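Local atomic coordinates of aminoglycoside acetyltransferase meta-AAC0020 (Uncultured bacterium, PDB entry 5F47), a protein that probably transfers an acetyl group from acetyl-coenzyme A to an amine of aminoglycoside antibiotics, as resistance enzymes of the GNAT superfamily do. Residues 63-75 with 87-99. Sequence-based numbering, arbitrary orientation. Where two conformers were deposited one is given.
Sequences LLENKIVGGLTSY and AYIYDLAVDTNWQ
L64 and W98 meet beyond the paired part of the two strands, where the side chain of one residue lies over the ring of the other: CD1 of L64 sits squarely over the six-membered ring, 3.4 Å from its centroid and 3° off the normal, a CH-pi contact. V69 meets the same indole obliquely, its CG1 3.7 Å from CD1 of W98. K67, stretched out with CG opposite the backbone N (chi1 -175°), brings NZ to the ring's edge, where one water accepts from NZ and from NE1 of W98; the salt bridge of K67 to D95 is long, NZ to OD2 3.7 Å. D95 meanwhile takes the N-H of N97 on OD1, an Asx turn that starts the bend leading to W98. Further along, L72 packs on T111, and I89 and L92 on I108, on the face covered by helix 103-117. On the other face, OG1 of T73 accepts from D91 N over 3.2 Å, and both side chains also bond Y80 of the second subunit. The Y75 ring presents its edge to CB of Y90, CE1 being 3.7 Å away. Backbone bonds such as G71 N to A93 O (2.9 Å) join strands 67-77 and 86-94 into an antiparallel hairpin, the third and fourth strands of the GNAT fold's mixed sheet.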
loop_
_atom_site.group_PDB
_atom_site.type_symbol
_atom_site.label_atom_id
_atom_site.label_comp_id
_atom_site.label_asym_id
_atom_site.label_seq_id
_atom_site.Cartn_x
_atom_site.Cartn_y
_atom_site.Cartn_z
ATOM N N LEU B 63 -21.944 7.736 -9.471
ATOM C CA LEU B 63 -23.320 7.277 -9.536
ATOM C C LEU B 63 -24.054 7.933 -10.682
ATOM O O LEU B 63 -23.934 9.139 -10.889
ATOM C CB LEU B 63 -24.050 7.594 -8.238
ATOM C CG LEU B 63 -23.648 6.810 -6.996
ATOM C CD1 LEU B 63 -23.664 7.725 -5.790
ATOM C CD2 LEU B 63 -24.611 5.657 -6.799
ATOM N N LEU B 64 -24.791 7.127 -11.436
ATOM C CA LEU B 64 -25.810 7.639 -12.336
ATOM C C LEU B 64 -27.133 7.184 -11.747
ATOM O O LEU B 64 -27.406 5.983 -11.675
ATOM C CB LEU B 64 -25.610 7.134 -13.758
ATOM C CG LEU B 64 -24.367 7.731 -14.415
ATOM C CD1 LEU B 64 -24.157 7.134 -15.786
ATOM C CD2 LEU B 64 -24.522 9.246 -14.527
ATOM N N GLU B 65 -27.929 8.163 -11.318
ATOM C CA GLU B 65 -29.012 7.953 -10.364
ATOM C C GLU B 65 -28.458 7.294 -9.105
ATOM O O GLU B 65 -27.628 7.882 -8.403
ATOM C CB GLU B 65 -30.133 7.126 -10.982
ATOM C CG GLU B 65 -30.858 7.869 -12.077
ATOM C CD GLU B 65 -31.950 7.045 -12.709
ATOM O OE1 GLU B 65 -32.873 6.612 -11.985
ATOM O OE2 GLU B 65 -31.882 6.835 -13.935
ATOM N N ASN B 66 -28.906 6.082 -8.815
ATOM C CA ASN B 66 -28.358 5.354 -7.685
ATOM C C ASN B 66 -27.678 4.077 -8.154
ATOM O O ASN B 66 -27.584 3.102 -7.412
ATOM C CB ASN B 66 -29.446 5.043 -6.656
ATOM C CG ASN B 66 -28.960 5.206 -5.226
ATOM O OD1 ASN B 66 -29.029 4.275 -4.424
ATOM N ND2 ASN B 66 -28.455 6.393 -4.905
ATOM N N LYS B 67 -27.205 4.092 -9.397
ATOM C CA LYS B 67 -26.413 2.987 -9.914
ATOM C C LYS B 67 -24.930 3.334 -9.898
ATOM O O LYS B 67 -24.517 4.363 -10.429
ATOM C CB LYS B 67 -26.834 2.615 -11.332
ATOM C CG LYS B 67 -26.104 1.386 -11.865
ATOM C CD LYS B 67 -26.228 1.254 -13.375
ATOM C CE LYS B 67 -25.686 -0.088 -13.849
ATOM N NZ LYS B 67 -25.342 -0.080 -15.299
ATOM N N ILE B 68 -24.137 2.463 -9.286
ATOM C CA ILE B 68 -22.693 2.622 -9.253
ATOM C C ILE B 68 -22.114 2.335 -10.634
ATOM O O ILE B 68 -22.306 1.241 -11.175
ATOM C CB ILE B 68 -22.060 1.676 -8.216
ATOM C CG1 ILE B 68 -22.543 2.018 -6.806
ATOM C CG2 ILE B 68 -20.543 1.710 -8.315
ATOM C CD1 ILE B 68 -22.032 3.331 -6.306
ATOM N N VAL B 69 -21.425 3.308 -11.216
ATOM C CA VAL B 69 -20.860 3.117 -12.545
ATOM C C VAL B 69 -19.337 3.257 -12.525
ATOM O O VAL B 69 -18.666 3.154 -13.555
ATOM C CB VAL B 69 -21.465 4.101 -13.556
ATOM C CG1 VAL B 69 -22.963 3.803 -13.742
ATOM C CG2 VAL B 69 -21.230 5.541 -13.116
ATOM N N GLY B 70 -18.792 3.474 -11.337
ATOM C CA GLY B 70 -17.354 3.551 -11.186
ATOM C C GLY B 70 -16.979 3.779 -9.740
ATOM O O GLY B 70 -17.825 4.133 -8.926
ATOM N N GLY B 71 -15.721 3.541 -9.397
ATOM C CA GLY B 71 -15.275 3.901 -8.071
ATOM C C GLY B 71 -13.830 3.561 -7.829
ATOM O O GLY B 71 -13.191 2.931 -8.679
ATOM N N LEU B 72 -13.325 3.968 -6.671
ATOM C CA LEU B 72 -11.967 3.621 -6.293
ATOM C C LEU B 72 -11.904 3.411 -4.794
ATOM O O LEU B 72 -12.741 3.895 -4.041
ATOM C CB LEU B 72 -10.958 4.685 -6.760
ATOM C CG LEU B 72 -10.867 6.075 -6.134
ATOM C CD1 LEU B 72 -10.232 6.057 -4.741
ATOM C CD2 LEU B 72 -10.054 6.985 -7.067
ATOM N N THR B 73 -10.896 2.661 -4.375
ATOM C CA THR B 73 -10.657 2.371 -2.967
ATOM C C THR B 73 -9.309 2.954 -2.598
ATOM O O THR B 73 -8.397 2.991 -3.437
ATOM C CB THR B 73 -10.663 0.864 -2.702
ATOM O OG1 THR B 73 -9.715 0.237 -3.585
ATOM C CG2 THR B 73 -12.049 0.283 -2.972
ATOM N N SER B 74 -9.178 3.410 -1.353
ATOM C CA SER B 74 -7.918 4.030 -0.941
ATOM C C SER B 74 -7.637 3.722 0.537
ATOM O O SER B 74 -8.556 3.610 1.350
ATOM C CB SER B 74 -7.934 5.554 -1.226
ATOM O OG SER B 74 -8.924 6.211 -0.456
ATOM N N TYR B 75 -6.352 3.537 0.841
ATOM C CA TYR B 75 -5.858 3.245 2.187
ATOM C C TYR B 75 -4.972 4.375 2.677
ATOM O O TYR B 75 -4.082 4.838 1.958
ATOM C CB TYR B 75 -5.034 1.951 2.196
ATOM C CG TYR B 75 -5.811 0.705 1.874
ATOM C CD1 TYR B 75 -6.001 0.316 0.550
ATOM C CD2 TYR B 75 -6.334 -0.086 2.882
ATOM C CE1 TYR B 75 -6.712 -0.842 0.239
ATOM C CE2 TYR B 75 -7.053 -1.262 2.585
ATOM C CZ TYR B 75 -7.244 -1.616 1.253
ATOM O OH TYR B 75 -7.925 -2.774 0.937
ATOM N N ALA B 87 -1.819 8.581 1.017
ATOM C CA ALA B 87 -2.949 7.765 0.611
ATOM C C ALA B 87 -2.577 6.898 -0.586
ATOM O O ALA B 87 -1.993 7.374 -1.571
ATOM C CB ALA B 87 -4.139 8.639 0.283
ATOM N N TYR B 88 -2.953 5.633 -0.502
ATOM C CA TYR B 88 -2.675 4.619 -1.510
ATOM C C TYR B 88 -3.968 4.263 -2.209
ATOM O O TYR B 88 -4.823 3.627 -1.605
ATOM C CB TYR B 88 -2.099 3.376 -0.810
ATOM C CG TYR B 88 -1.677 2.232 -1.675
ATOM C CD1 TYR B 88 -1.480 2.369 -3.039
ATOM C CD2 TYR B 88 -1.457 0.987 -1.103
ATOM C CE1 TYR B 88 -1.079 1.291 -3.810
ATOM C CE2 TYR B 88 -1.045 -0.088 -1.864
ATOM C CZ TYR B 88 -0.852 0.071 -3.211
ATOM O OH TYR B 88 -0.441 -1.002 -3.953
ATOM N N ILE B 89 -4.131 4.675 -3.459
ATOM C CA ILE B 89 -5.277 4.212 -4.247
ATOM C C ILE B 89 -4.993 2.784 -4.683
ATOM O O ILE B 89 -4.000 2.530 -5.370
ATOM C CB ILE B 89 -5.518 5.099 -5.476
ATOM C CG1 ILE B 89 -5.892 6.520 -5.038
ATOM C CG2 ILE B 89 -6.640 4.503 -6.350
ATOM C CD1 ILE B 89 -5.945 7.521 -6.224
ATOM N N TYR B 90 -5.850 1.849 -4.272
ATOM C CA TYR B 90 -5.578 0.458 -4.543
ATOM C C TYR B 90 -6.237 -0.034 -5.834
ATOM O O TYR B 90 -5.594 -0.713 -6.644
ATOM C CB TYR B 90 -6.020 -0.413 -3.346
ATOM C CG TYR B 90 -5.537 -1.825 -3.505
ATOM C CD1 TYR B 90 -4.229 -2.177 -3.168
ATOM C CD2 TYR B 90 -6.362 -2.795 -4.070
ATOM C CE1 TYR B 90 -3.774 -3.494 -3.361
ATOM C CE2 TYR B 90 -5.915 -4.101 -4.269
ATOM C CZ TYR B 90 -4.629 -4.442 -3.913
ATOM O OH TYR B 90 -4.231 -5.746 -4.137
ATOM N N ASP B 91 -7.530 0.248 -5.988
ATOM C CA ASP B 91 -8.280 -0.104 -7.207
ATOM C C ASP B 91 -9.061 1.084 -7.719
ATOM O O ASP B 91 -9.548 1.879 -6.941
ATOM C CB ASP B 91 -9.286 -1.231 -6.946
ATOM C CG ASP B 91 -8.693 -2.611 -7.040
ATOM O OD1 ASP B 91 -7.821 -2.874 -7.909
ATOM O OD2 ASP B 91 -9.148 -3.471 -6.246
ATOM N N LEU B 92 -9.191 1.167 -9.037
ATOM C CA LEU B 92 -10.060 2.144 -9.675
ATOM C C LEU B 92 -10.666 1.477 -10.905
ATOM O O LEU B 92 -9.952 0.867 -11.707
ATOM C CB LEU B 92 -9.282 3.418 -10.052
ATOM C CG LEU B 92 -10.020 4.541 -10.784
ATOM C CD1 LEU B 92 -9.377 5.875 -10.465
ATOM C CD2 LEU B 92 -10.023 4.319 -12.289
ATOM N N ALA B 93 -11.981 1.574 -11.052
ATOM C CA ALA B 93 -12.623 1.018 -12.222
ATOM C C ALA B 93 -13.837 1.821 -12.606
ATOM O O ALA B 93 -14.496 2.418 -11.755
ATOM C CB ALA B 93 -13.016 -0.452 -11.990
ATOM N N VAL B 94 -14.127 1.810 -13.900
ATOM C CA VAL B 94 -15.330 2.416 -14.445
ATOM C C VAL B 94 -16.025 1.393 -15.334
ATOM O O VAL B 94 -15.371 0.675 -16.096
ATOM C CB VAL B 94 -15.002 3.701 -15.227
ATOM C CG1 VAL B 94 -16.248 4.259 -15.933
ATOM C CG2 VAL B 94 -14.423 4.736 -14.283
ATOM N N ASP B 95 -17.340 1.295 -15.169
ATOM C CA ASP B 95 -18.214 0.470 -16.003
ATOM C C ASP B 95 -17.808 0.575 -17.471
ATOM O O ASP B 95 -17.630 1.678 -17.987
ATOM C CB ASP B 95 -19.666 0.928 -15.810
ATOM C CG ASP B 95 -20.685 -0.011 -16.429
ATOM O OD1 ASP B 95 -20.482 -0.486 -17.569
ATOM O OD2 ASP B 95 -21.720 -0.243 -15.774
ATOM N N THR B 96 -17.658 -0.559 -18.141
ATOM C CA THR B 96 -17.231 -0.557 -19.536
ATOM C C THR B 96 -18.185 0.245 -20.430
ATOM O O THR B 96 -17.772 0.787 -21.453
ATOM C CB THR B 96 -17.106 -1.988 -20.076
ATOM O OG1 THR B 96 -18.345 -2.673 -19.879
ATOM C CG2 THR B 96 -16.006 -2.737 -19.344
ATOM N N ASN B 97 -19.449 0.341 -20.027
ATOM C CA ASN B 97 -20.441 1.094 -20.789
ATOM C C ASN B 97 -20.290 2.602 -20.648
ATOM O O ASN B 97 -20.832 3.362 -21.458
ATOM C CB ASN B 97 -21.855 0.691 -20.368
ATOM C CG ASN B 97 -22.240 -0.681 -20.866
ATOM O OD1 ASN B 97 -21.745 -1.143 -21.897
ATOM N ND2 ASN B 97 -23.130 -1.347 -20.137
ATOM N N TRP B 98 -19.567 3.035 -19.620
ATOM C CA TRP B 98 -19.460 4.466 -19.337
ATOM C C TRP B 98 -18.024 4.988 -19.309
ATOM O O TRP B 98 -17.764 6.056 -18.751
ATOM C CB TRP B 98 -20.143 4.795 -18.004
ATOM C CG TRP B 98 -21.586 4.370 -17.915
ATOM C CD1 TRP B 98 -22.071 3.236 -17.331
ATOM C CD2 TRP B 98 -22.726 5.077 -18.422
ATOM N NE1 TRP B 98 -23.441 3.192 -17.444
ATOM C CE2 TRP B 98 -23.867 4.311 -18.110
ATOM C CE3 TRP B 98 -22.891 6.281 -19.112
ATOM C CZ2 TRP B 98 -25.158 4.711 -18.466
ATOM C CZ3 TRP B 98 -24.170 6.675 -19.460
ATOM C CH2 TRP B 98 -25.286 5.892 -19.136
ATOM N N GLN B 99 -17.099 4.251 -19.916
ATOM C CA GLN B 99 -15.692 4.631 -19.895
ATOM C C GLN B 99 -15.427 5.752 -20.889
ATOM O O GLN B 99 -16.233 5.990 -21.787
ATOM C CB GLN B 99 -14.803 3.426 -20.201
ATOM C CG GLN B 99 -14.752 2.404 -19.070
ATOM C CD GLN B 99 -13.835 1.233 -19.370
ATOM O OE1 GLN B 99 -13.533 0.943 -20.530
ATOM N NE2 GLN B 99 -13.394 0.544 -18.316
HETATM O O HOH W 1 -26.278 2.053 -16.615
#